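Local coordinates for pectate lyase/Amb allergen (Acidovorax citrulli, PDB 4HWV), which probably cleaves pectate by calcium-dependent beta-elimination, as a secreted lyase of polysaccharide lyase family 1, at residues Q55-N60 / I161-N166; G328-N333 / R473-A478; N351-T356 / N382-A387. All coordinates share one frame; numbering follows the deposited sequence. Where two conformers were deposited one is given.

Overall arrangement
The protein is a right-handed parallel beta-helix, and the three contacts lie in an early and a late part of it. Contact 1 comes first along the chain. There, helix 50-57 packs on strand 160-163. Contacts 2 and 3 have centres about 10 Å apart. They lie on neighbouring strands, 330-332 for contact 2 and 345-356 for contact 3, and H330 NE2 is hydrogen-bonded to E354 OE1. Contact 3 falls within the chain between the two halves of contact 2, whose helix 470-477 returns to the late coils. Contact 1 is about 30 Å from contact 2 and 37 Å from contact 3, centre to centre. Contacts 1 and 3 are on opposite sides of the chain's centre. Helices thus pack on the beta-helix in both regions.

Contact 1: residues Q55-N60 / I161-N166; sequences QALYGN and ISVPDN
The last turn of helix 50-57 packs against strand 160-163 and the loop after it, and L57 and V163 make the nearest CA pair at 6.4 Å. Within this chain, the strand is an outermost one of its parallel sheet in the right-handed beta-helix of this pectate lyase family.

L57 carries the contact. With CG beside the backbone N (chi1 -67°), both methyls reach segment 161-166, and they divide the work. CD1 presses on the CG2 branch of I161 at 3.4 Å, tighter than usual for two carbons. The same methyl lies near the backbone O of S162, a buried oxygen for which the model has no partner. CD2 sits 3.7 Å from CD of P164. The L57 side chain meets those of I161 and P164 at about a right angle in each case. The proline ring also touches the helix backbone, with CG 3.4 Å from O of L57. L57 also touches I81 of strand 79-83, so it meets two strands.

The helix ends in a Schellman motif. N60 N bonds to Q55 O at 2.8 Å, and the bond from G59 N to A56 O is weak. G59 is the C-prime residue and has positive phi.

Y58 leaves the helix at this end, and its ring reaches back to the strand. Its OH lies 3.7 Å from CB of S162. One water joins the two segments here, 2.8 Å from Y58 OH and accepting from S162 N at 2.9 Å.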
# COMPACT_ATOMS: atom_id res chain seq x y z
N GLN A 55 -1.83 -5.56 28.08
CA GLN A 55 -2.29 -6.12 29.35
C GLN A 55 -2.21 -7.65 29.36
O GLN A 55 -1.88 -8.26 30.37
CB GLN A 55 -3.70 -5.66 29.71
CG GLN A 55 -3.84 -4.17 30.03
CD GLN A 55 -2.96 -3.68 31.19
OE1 GLN A 55 -2.34 -4.46 31.92
NE2 GLN A 55 -2.91 -2.37 31.34
N ALA A 56 -2.51 -8.28 28.23
CA ALA A 56 -2.41 -9.74 28.17
C ALA A 56 -0.95 -10.19 28.36
O ALA A 56 -0.65 -11.11 29.13
CB ALA A 56 -2.98 -10.26 26.85
N LEU A 57 -0.04 -9.50 27.69
CA LEU A 57 1.38 -9.84 27.81
C LEU A 57 1.92 -9.60 29.21
O LEU A 57 2.87 -10.27 29.65
CB LEU A 57 2.20 -9.03 26.79
CG LEU A 57 1.94 -9.38 25.32
CD1 LEU A 57 2.53 -8.32 24.42
CD2 LEU A 57 2.50 -10.74 24.94
N TYR A 58 1.32 -8.63 29.91
CA TYR A 58 1.79 -8.21 31.23
C TYR A 58 0.91 -8.76 32.36
O TYR A 58 1.05 -8.37 33.52
CB TYR A 58 1.86 -6.67 31.30
CG TYR A 58 3.07 -6.07 30.62
CD1 TYR A 58 3.26 -6.17 29.24
CD2 TYR A 58 4.04 -5.38 31.36
CE1 TYR A 58 4.37 -5.62 28.62
CE2 TYR A 58 5.15 -4.81 30.74
CZ TYR A 58 5.30 -4.94 29.37
OH TYR A 58 6.39 -4.41 28.72
N GLY A 59 -0.01 -9.67 32.05
CA GLY A 59 -0.88 -10.23 33.07
C GLY A 59 -1.61 -9.17 33.87
O GLY A 59 -1.74 -9.26 35.09
N ASN A 60 -2.06 -8.14 33.16
CA ASN A 60 -2.84 -7.05 33.74
C ASN A 60 -2.07 -6.22 34.76
O ASN A 60 -2.67 -5.54 35.59
CB ASN A 60 -4.17 -7.58 34.30
CG ASN A 60 -5.13 -7.91 33.21
OD1 ASN A 60 -5.56 -7.02 32.49
ND2 ASN A 60 -5.46 -9.19 33.05
N ILE A 161 6.96 -3.82 21.40
CA ILE A 161 6.13 -4.53 22.35
C ILE A 161 6.89 -5.74 22.89
O ILE A 161 7.29 -6.62 22.12
CB ILE A 161 4.82 -5.02 21.68
CG1 ILE A 161 4.06 -3.88 21.01
CG2 ILE A 161 3.95 -5.76 22.70
CD1 ILE A 161 3.52 -2.82 21.97
N SER A 162 7.12 -5.77 24.20
CA SER A 162 7.88 -6.84 24.83
C SER A 162 7.04 -8.12 24.97
O SER A 162 5.95 -8.10 25.56
CB SER A 162 8.35 -6.38 26.21
OG SER A 162 9.16 -7.37 26.81
N VAL A 163 7.56 -9.23 24.44
CA VAL A 163 6.87 -10.52 24.55
C VAL A 163 7.61 -11.42 25.54
O VAL A 163 8.79 -11.70 25.36
CB VAL A 163 6.77 -11.22 23.18
CG1 VAL A 163 6.04 -12.55 23.31
CG2 VAL A 163 6.05 -10.31 22.18
N PRO A 164 6.92 -11.86 26.60
CA PRO A 164 7.58 -12.66 27.65
C PRO A 164 7.54 -14.17 27.38
O PRO A 164 6.99 -14.62 26.37
CB PRO A 164 6.73 -12.34 28.89
CG PRO A 164 5.33 -12.24 28.31
CD PRO A 164 5.52 -11.55 26.95
N ASP A 165 8.11 -14.94 28.29
CA ASP A 165 8.17 -16.40 28.18
C ASP A 165 6.80 -17.02 28.03
O ASP A 165 5.79 -16.50 28.53
CB ASP A 165 8.77 -17.01 29.45
CG ASP A 165 10.12 -16.41 29.79
OD1 ASP A 165 10.17 -15.23 30.19
OD2 ASP A 165 11.14 -17.12 29.66
N ASN A 166 6.77 -18.18 27.37
CA ASN A 166 5.60 -19.04 27.39
C ASN A 166 4.37 -18.33 26.85
O ASN A 166 3.30 -18.36 27.44
CB ASN A 166 5.35 -19.59 28.80
CG ASN A 166 6.55 -20.31 29.37
OD1 ASN A 166 7.13 -21.17 28.72
ND2 ASN A 166 6.93 -19.95 30.59
O HOH W 1 6.14 -3.68 25.99

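Contact 2: residues G328-N333 / R473-A478; sequences GNHFQN and RITARA
This is a buried helix-on-strand contact, made by van der Waals touches and bridging water, in which helix 470-477 lies against strand 330-332 and the turn before it. The strand belongs to a late coil of the beta-helix.

I474 fills the centre. Its CG2 branch meets CB of H330 at 3.7 Å. CD1, at the end of the other branch, reaches N329 O at 3.8 Å and the carbonyl carbon of G328. With CD1 anti to CA (chi2 179°), this branch is extended toward the turn. A478 CB adds a looser touch on G328 O.

The H330 side chain points from its strand toward the helix. Its CE1 is 3.9 Å from T475 OG1, a hydroxyl already bonded to A471 O. CB of Q332 covers one face of the imidazole near the rim. NE2 is bonded to E354 OE1 on the neighbouring strand. This bond, with the nearly parallel Y352 ring beside it, probably fixes the imidazole's rotation.

One water donates to G328 O at 2.7 Å and accepts from R477 NE at 2.8 Å, lying in the guanidinium plane. R477 NH2 also forms a salt bridge with E465.

A C-terminal helix laid on the outer side of stacked parallel coils fits the right-handed beta-helix of family 1 pectate lyases.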
# COMPACT_ATOMS: atom_id res chain seq x y z
N GLY A 328 9.07 -24.15 4.04
CA GLY A 328 7.71 -24.02 3.57
C GLY A 328 7.26 -22.59 3.37
O GLY A 328 6.07 -22.32 3.24
N ASN A 329 8.21 -21.65 3.35
CA ASN A 329 7.84 -20.25 3.21
C ASN A 329 7.78 -19.81 1.77
O ASN A 329 8.48 -20.36 0.90
CB ASN A 329 8.83 -19.35 3.97
CG ASN A 329 8.95 -19.71 5.44
OD1 ASN A 329 8.03 -19.49 6.22
ND2 ASN A 329 10.09 -20.27 5.82
N HIS A 330 6.94 -18.80 1.52
CA HIS A 330 6.90 -18.08 0.25
C HIS A 330 7.66 -16.78 0.48
O HIS A 330 7.24 -15.95 1.28
CB HIS A 330 5.45 -17.82 -0.13
CG HIS A 330 5.26 -17.35 -1.54
ND1 HIS A 330 4.01 -17.00 -2.01
CD2 HIS A 330 6.11 -17.23 -2.59
CE1 HIS A 330 4.11 -16.65 -3.29
NE2 HIS A 330 5.37 -16.78 -3.66
N PHE A 331 8.80 -16.63 -0.21
CA PHE A 331 9.64 -15.43 -0.14
C PHE A 331 9.38 -14.67 -1.44
O PHE A 331 10.04 -14.93 -2.45
CB PHE A 331 11.12 -15.82 -0.07
CG PHE A 331 11.53 -16.60 1.17
CD1 PHE A 331 11.18 -16.18 2.47
CD2 PHE A 331 12.32 -17.72 1.03
CE1 PHE A 331 11.62 -16.90 3.58
CE2 PHE A 331 12.78 -18.44 2.14
CZ PHE A 331 12.45 -18.02 3.41
N GLN A 332 8.43 -13.74 -1.42
CA GLN A 332 7.94 -13.10 -2.64
C GLN A 332 8.26 -11.61 -2.66
O GLN A 332 7.99 -10.91 -1.69
CB GLN A 332 6.43 -13.31 -2.75
CG GLN A 332 5.82 -12.71 -4.01
CD GLN A 332 4.33 -12.96 -4.12
OE1 GLN A 332 3.65 -13.18 -3.13
NE2 GLN A 332 3.81 -12.88 -5.34
N ASN A 333 8.83 -11.13 -3.76
CA ASN A 333 9.12 -9.70 -3.86
C ASN A 333 9.94 -9.20 -2.68
O ASN A 333 9.66 -8.13 -2.12
CB ASN A 333 7.85 -8.86 -4.00
CG ASN A 333 7.02 -9.25 -5.18
OD1 ASN A 333 7.50 -9.92 -6.11
ND2 ASN A 333 5.77 -8.85 -5.17
N ARG A 473 2.17 -25.56 -4.51
CA ARG A 473 1.75 -25.99 -3.17
C ARG A 473 1.87 -24.83 -2.19
O ARG A 473 0.93 -24.49 -1.48
CB ARG A 473 2.60 -27.16 -2.66
CG ARG A 473 2.36 -28.53 -3.30
CD ARG A 473 3.35 -29.57 -2.73
NE ARG A 473 3.18 -30.91 -3.29
CZ ARG A 473 3.94 -31.96 -2.96
NH1 ARG A 473 4.93 -31.83 -2.09
N ILE A 474 3.06 -24.23 -2.15
CA ILE A 474 3.34 -23.14 -1.21
C ILE A 474 2.46 -21.92 -1.48
O ILE A 474 1.90 -21.34 -0.55
CB ILE A 474 4.83 -22.79 -1.20
CG1 ILE A 474 5.60 -23.91 -0.47
CG2 ILE A 474 5.07 -21.43 -0.55
CD1 ILE A 474 7.10 -23.71 -0.40
N THR A 475 2.30 -21.54 -2.75
CA THR A 475 1.42 -20.43 -3.08
C THR A 475 -0.00 -20.65 -2.53
O THR A 475 -0.63 -19.72 -2.01
CB THR A 475 1.39 -20.18 -4.60
OG1 THR A 475 2.72 -19.85 -5.03
CG2 THR A 475 0.42 -19.07 -4.95
N ALA A 476 -0.50 -21.88 -2.65
CA ALA A 476 -1.83 -22.21 -2.18
C ALA A 476 -1.98 -22.29 -0.66
O ALA A 476 -3.04 -21.99 -0.15
CB ALA A 476 -2.31 -23.50 -2.83
N ARG A 477 -0.93 -22.72 0.05
CA ARG A 477 -1.09 -23.15 1.44
C ARG A 477 -0.43 -22.26 2.49
O ARG A 477 -0.74 -22.39 3.68
CB ARG A 477 -0.57 -24.59 1.59
CG ARG A 477 0.93 -24.67 1.76
CD ARG A 477 1.51 -26.01 1.36
NE ARG A 477 2.93 -26.04 1.68
CZ ARG A 477 3.77 -27.04 1.40
NH1 ARG A 477 3.34 -28.12 0.75
NH2 ARG A 477 5.04 -26.96 1.76
N ALA A 478 0.49 -21.39 2.09
CA ALA A 478 1.30 -20.66 3.06
C ALA A 478 0.61 -19.42 3.61
O ALA A 478 -0.27 -18.84 2.96
CB ALA A 478 2.64 -20.27 2.45
O HOH W 2 4.25 -24.35 3.41
O HOH W 3 0.78 -16.65 -1.76

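Contact 3: residues N351-T356 / N382-A387; sequences NYYENT and NVVSLA
Strands 352-356 and 383-387 run side by side in parallel, 3° apart, in register from Y352 with V383 to T356 with A387. The tight part is the backbone and the N351 end. Y353 uses both its N and its O toward strand 383-387: N donates to V383 O and O accepts from S385 N, both at 2.8 Å. N355 repeats the pattern with S385 and A387.

At the start, N351 and N382 lie side by side, pointing the same way, with amide planes 7° apart. N382 OD1 accepts from N351 N and N351 ND2, each 3.0 Å long. ND2 approaches in the carbonyl plane of N382, while the backbone N comes in tilted from it. N351 ND2 also reaches F326 O, and N382 ND2 reaches L348 O. Matched asparagines on successive coils form an asparagine ladder, a feature of parallel beta-helices such as this right-handed one. Next to it, Y353 CD1 packs on V384 CG2 at 3.9 Å, and its OH is bonded to Q338 O.

On the other face, helix 470-477 covers Y352 through A471, I474 and T475, and V383 through L470. The Y352 ring lies over E354 CB, with its edge to V383 O. The far end, at E354, S385, T356 and A387, is more open. A387 CB lies 3.8 Å from T356 OG1, a hydroxyl bonded to D358 N. A water there donates to N355 O and is 2.8 Å from S385 OG.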
# COMPACT_ATOMS: atom_id res chain seq x y z
N ASN A 351 11.52 -23.88 0.52
CA ASN A 351 10.94 -22.54 0.38
C ASN A 351 10.78 -22.21 -1.10
O ASN A 351 11.48 -22.78 -1.95
CB ASN A 351 11.84 -21.50 1.05
CG ASN A 351 12.07 -21.81 2.50
OD1 ASN A 351 11.17 -21.65 3.34
ND2 ASN A 351 13.26 -22.31 2.81
N TYR A 352 9.84 -21.32 -1.40
CA TYR A 352 9.62 -20.83 -2.76
C TYR A 352 9.96 -19.35 -2.80
O TYR A 352 9.28 -18.53 -2.17
CB TYR A 352 8.16 -21.04 -3.16
CG TYR A 352 7.78 -20.47 -4.50
CD1 TYR A 352 8.67 -20.44 -5.56
CD2 TYR A 352 6.50 -19.98 -4.72
CE1 TYR A 352 8.31 -19.93 -6.80
CE2 TYR A 352 6.13 -19.47 -5.96
CZ TYR A 352 7.04 -19.45 -6.99
OH TYR A 352 6.68 -18.96 -8.22
N TYR A 353 11.02 -19.02 -3.53
CA TYR A 353 11.42 -17.65 -3.78
C TYR A 353 10.82 -17.21 -5.11
O TYR A 353 10.96 -17.92 -6.11
CB TYR A 353 12.93 -17.56 -3.91
CG TYR A 353 13.73 -17.89 -2.67
CD1 TYR A 353 14.00 -19.22 -2.30
CD2 TYR A 353 14.28 -16.88 -1.90
CE1 TYR A 353 14.78 -19.50 -1.18
CE2 TYR A 353 15.05 -17.15 -0.79
CZ TYR A 353 15.31 -18.45 -0.44
OH TYR A 353 16.09 -18.73 0.67
N GLU A 354 10.21 -16.04 -5.13
CA GLU A 354 9.53 -15.55 -6.31
C GLU A 354 9.71 -14.05 -6.44
O GLU A 354 9.27 -13.29 -5.57
CB GLU A 354 8.03 -15.90 -6.24
CG GLU A 354 7.24 -15.45 -7.47
CD GLU A 354 5.74 -15.73 -7.39
OE1 GLU A 354 5.25 -16.11 -6.31
OE2 GLU A 354 5.07 -15.56 -8.42
N ASN A 355 10.36 -13.62 -7.51
CA ASN A 355 10.62 -12.19 -7.71
C ASN A 355 11.05 -11.96 -9.15
O ASN A 355 11.10 -12.90 -9.97
CB ASN A 355 11.69 -11.68 -6.72
CG ASN A 355 11.57 -10.17 -6.42
OD1 ASN A 355 10.86 -9.45 -7.12
ND2 ASN A 355 12.29 -9.70 -5.40
N THR A 356 11.37 -10.71 -9.45
CA THR A 356 12.00 -10.35 -10.71
C THR A 356 13.22 -9.48 -10.43
O THR A 356 13.27 -8.80 -9.41
CB THR A 356 11.03 -9.60 -11.63
OG1 THR A 356 11.71 -9.27 -12.85
CG2 THR A 356 10.50 -8.32 -10.98
N ASN A 382 14.89 -26.02 -2.41
CA ASN A 382 14.26 -24.71 -2.56
C ASN A 382 14.01 -24.45 -4.04
O ASN A 382 14.85 -24.81 -4.88
CB ASN A 382 15.15 -23.61 -1.98
CG ASN A 382 15.35 -23.76 -0.48
OD1 ASN A 382 14.46 -23.45 0.30
ND2 ASN A 382 16.52 -24.25 -0.08
N VAL A 383 12.88 -23.82 -4.34
CA VAL A 383 12.55 -23.42 -5.70
C VAL A 383 12.62 -21.91 -5.83
O VAL A 383 12.11 -21.20 -4.97
CB VAL A 383 11.14 -23.88 -6.08
CG1 VAL A 383 10.74 -23.33 -7.46
CG2 VAL A 383 11.05 -25.38 -6.04
N VAL A 384 13.26 -21.45 -6.90
CA VAL A 384 13.38 -20.04 -7.18
C VAL A 384 12.81 -19.73 -8.56
O VAL A 384 13.22 -20.32 -9.57
CB VAL A 384 14.88 -19.58 -7.12
CG1 VAL A 384 15.00 -18.07 -7.37
CG2 VAL A 384 15.51 -19.99 -5.81
N SER A 385 11.83 -18.82 -8.59
CA SER A 385 11.34 -18.25 -9.84
C SER A 385 11.79 -16.81 -9.87
O SER A 385 11.29 -15.99 -9.10
CB SER A 385 9.81 -18.29 -9.87
OG SER A 385 9.34 -17.57 -11.00
N LEU A 386 12.74 -16.51 -10.74
CA LEU A 386 13.37 -15.20 -10.76
C LEU A 386 13.35 -14.70 -12.19
O LEU A 386 14.14 -15.16 -13.03
CB LEU A 386 14.79 -15.29 -10.19
CG LEU A 386 15.54 -13.97 -10.04
CD1 LEU A 386 14.67 -12.94 -9.32
CD2 LEU A 386 16.82 -14.19 -9.27
N ALA A 387 12.42 -13.79 -12.47
CA ALA A 387 12.27 -13.22 -13.80
C ALA A 387 13.22 -12.06 -14.03
O ALA A 387 14.00 -11.70 -13.15
CB ALA A 387 10.82 -12.77 -14.01
O HOH W 4 9.04 -14.77 -10.96